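Local coordinates for protein MxaA (Stigmatella aurantiaca, PDB 4W4T) that is a peptide synthetase of the myxalamid PKS-NRPS pathway whose terminal reductase domain probably uses NADPH to release the chain from its carrier as an alcohol, at residues 326-331 against 406-411. Sequence-based numbering, arbitrary orientation.
Sequences RAFGYG and YLSSLV
Leu407 meets Phe328 in a CH-pi contact: its CB stands over the ring of Phe328, 3.6 Å from the centroid and only 8° off the ring normal. Phe328 reaches across with CG anti to the backbone N (chi1 -176°). The apolar contacts continue at the ring's root, where Leu407 CD1 lies 3.6 Å from Phe328 CG. The same methyl also touches the edge of the second aromatic ring, 4.1 Å from Tyr330 CE2, so one leucine branch serves both rings. Val411, one helical turn on, places CG2 near the plane of the Phe328 ring, 4.3 Å from Phe328 CE2. Val411 CG2 also lies 3.3 Å from Tyr330 OH. Among the polar groups, Ser408 OG is 3.3 Å from Phe328 CE1 at the ring edge but hydrogen-bonds back to Ser404 O, while the hydroxyl of the buried Tyr330 is hydrogen-bonded to Lys417 O. Pro419 of the C-terminal tail touches both aromatic side chains. Gly329, just past helix 318-328, has phi 134°, which suits glycine because a CB would jam against the preceding carbonyl O. The end of helix 318-328 thus packs on helix 400-412, consistent with the smaller, mainly helical C-terminal subdomain of extended short-chain dehydrogenases, beside the NADPH-binding Rossmann domain.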
loop_
_atom_site.group_PDB
_atom_site.type_symbol
_atom_site.label_atom_id
_atom_site.label_comp_id
_atom_site.label_asym_id
_atom_site.label_seq_id
_atom_site.Cartn_x
_atom_site.Cartn_y
_atom_site.Cartn_z
ATOM N N ARG A 326 -4.173 -7.259 -28.201
ATOM C CA ARG A 326 -5.251 -8.068 -28.781
ATOM C C ARG A 326 -4.692 -9.006 -29.830
ATOM O O ARG A 326 -5.151 -10.145 -29.968
ATOM C CB ARG A 326 -6.338 -7.198 -29.417
ATOM C CG ARG A 326 -7.083 -6.331 -28.425
ATOM C CD ARG A 326 -8.263 -5.635 -29.082
ATOM N NE ARG A 326 -8.754 -4.563 -28.224
ATOM C CZ ARG A 326 -8.440 -3.285 -28.396
ATOM N NH1 ARG A 326 -7.666 -2.921 -29.413
ATOM N NH2 ARG A 326 -8.916 -2.367 -27.571
ATOM N N ALA A 327 -3.727 -8.510 -30.593
ATOM C CA ALA A 327 -3.166 -9.306 -31.683
ATOM C C ALA A 327 -2.457 -10.524 -31.113
ATOM O O ALA A 327 -2.486 -11.608 -31.694
ATOM C CB ALA A 327 -2.224 -8.470 -32.536
ATOM N N PHE A 328 -1.843 -10.346 -29.947
ATOM C CA PHE A 328 -1.237 -11.461 -29.246
ATOM C C PHE A 328 -2.302 -12.427 -28.745
ATOM O O PHE A 328 -2.047 -13.617 -28.617
ATOM C CB PHE A 328 -0.385 -10.963 -28.069
ATOM C CG PHE A 328 0.355 -12.060 -27.365
ATOM C CD1 PHE A 328 1.546 -12.543 -27.881
ATOM C CD2 PHE A 328 -0.149 -12.625 -26.211
ATOM C CE1 PHE A 328 2.243 -13.561 -27.233
ATOM C CE2 PHE A 328 0.537 -13.643 -25.557
ATOM C CZ PHE A 328 1.730 -14.113 -26.074
ATOM N N GLY A 329 -3.496 -11.918 -28.443
ATOM C CA GLY A 329 -4.602 -12.791 -28.096
ATOM C C GLY A 329 -5.425 -12.415 -26.877
ATOM O O GLY A 329 -6.304 -13.178 -26.468
ATOM N N TYR A 330 -5.155 -11.252 -26.289
ATOM C CA TYR A 330 -5.875 -10.838 -25.092
ATOM C C TYR A 330 -6.992 -9.857 -25.413
ATOM O O TYR A 330 -6.766 -8.829 -26.045
ATOM C CB TYR A 330 -4.919 -10.200 -24.085
ATOM C CG TYR A 330 -3.898 -11.159 -23.516
ATOM C CD1 TYR A 330 -4.297 -12.298 -22.840
ATOM C CD2 TYR A 330 -2.535 -10.910 -23.641
ATOM C CE1 TYR A 330 -3.374 -13.177 -22.317
ATOM C CE2 TYR A 330 -1.603 -11.788 -23.127
ATOM C CZ TYR A 330 -2.035 -12.921 -22.461
ATOM O OH TYR A 330 -1.119 -13.794 -21.933
ATOM N N GLY A 331 -8.200 -10.162 -24.960
ATOM C CA GLY A 331 -9.295 -9.227 -25.124
ATOM C C GLY A 331 -9.127 -7.990 -24.263
ATOM O O GLY A 331 -8.755 -8.087 -23.099
ATOM N N TYR A 406 7.572 -9.625 -25.393
ATOM C CA TYR A 406 7.313 -9.368 -23.968
ATOM C C TYR A 406 6.255 -10.310 -23.411
ATOM O O TYR A 406 6.485 -11.008 -22.425
ATOM C CB TYR A 406 6.869 -7.919 -23.759
ATOM C CG TYR A 406 7.952 -6.864 -23.918
ATOM C CD1 TYR A 406 9.293 -7.212 -24.039
ATOM C CD2 TYR A 406 7.629 -5.511 -23.916
ATOM C CE1 TYR A 406 10.276 -6.242 -24.167
ATOM C CE2 TYR A 406 8.607 -4.531 -24.030
ATOM C CZ TYR A 406 9.928 -4.900 -24.146
ATOM O OH TYR A 406 10.907 -3.931 -24.243
ATOM N N LEU A 407 5.083 -10.335 -24.043
ATOM C CA LEU A 407 4.002 -11.170 -23.544
ATOM C C LEU A 407 4.373 -12.663 -23.540
ATOM O O LEU A 407 4.026 -13.367 -22.606
ATOM C CB LEU A 407 2.731 -10.930 -24.366
ATOM C CG LEU A 407 2.186 -9.503 -24.259
ATOM C CD1 LEU A 407 0.934 -9.300 -25.137
ATOM C CD2 LEU A 407 1.881 -9.150 -22.809
ATOM N N SER A 408 5.077 -13.136 -24.573
ATOM C CA SER A 408 5.453 -14.554 -24.649
ATOM C C SER A 408 6.311 -14.977 -23.447
ATOM O O SER A 408 6.115 -16.052 -22.873
ATOM C CB SER A 408 6.206 -14.858 -25.953
ATOM O OG SER A 408 5.452 -14.471 -27.103
ATOM N N SER A 409 7.244 -14.108 -23.071
ATOM C CA SER A 409 8.093 -14.339 -21.905
ATOM C C SER A 409 7.281 -14.363 -20.605
ATOM O O SER A 409 7.480 -15.235 -19.759
ATOM C CB SER A 409 9.186 -13.272 -21.828
ATOM O OG SER A 409 9.998 -13.457 -20.666
ATOM N N LEU A 410 6.357 -13.418 -20.448
ATOM C CA LEU A 410 5.513 -13.381 -19.266
ATOM C C LEU A 410 4.639 -14.619 -19.152
ATOM O O LEU A 410 4.407 -15.110 -18.048
ATOM C CB LEU A 410 4.639 -12.124 -19.262
ATOM C CG LEU A 410 5.457 -10.834 -19.212
ATOM C CD1 LEU A 410 4.552 -9.624 -19.365
ATOM C CD2 LEU A 410 6.245 -10.769 -17.910
ATOM N N VAL A 411 4.145 -15.118 -20.286
ATOM C CA VAL A 411 3.366 -16.356 -20.278
ATOM C C VAL A 411 4.269 -17.530 -19.902
ATOM O O VAL A 411 3.910 -18.347 -19.054
ATOM C CB VAL A 411 2.685 -16.632 -21.644
ATOM C CG1 VAL A 411 2.105 -18.039 -21.683
ATOM C CG2 VAL A 411 1.596 -15.621 -21.902
#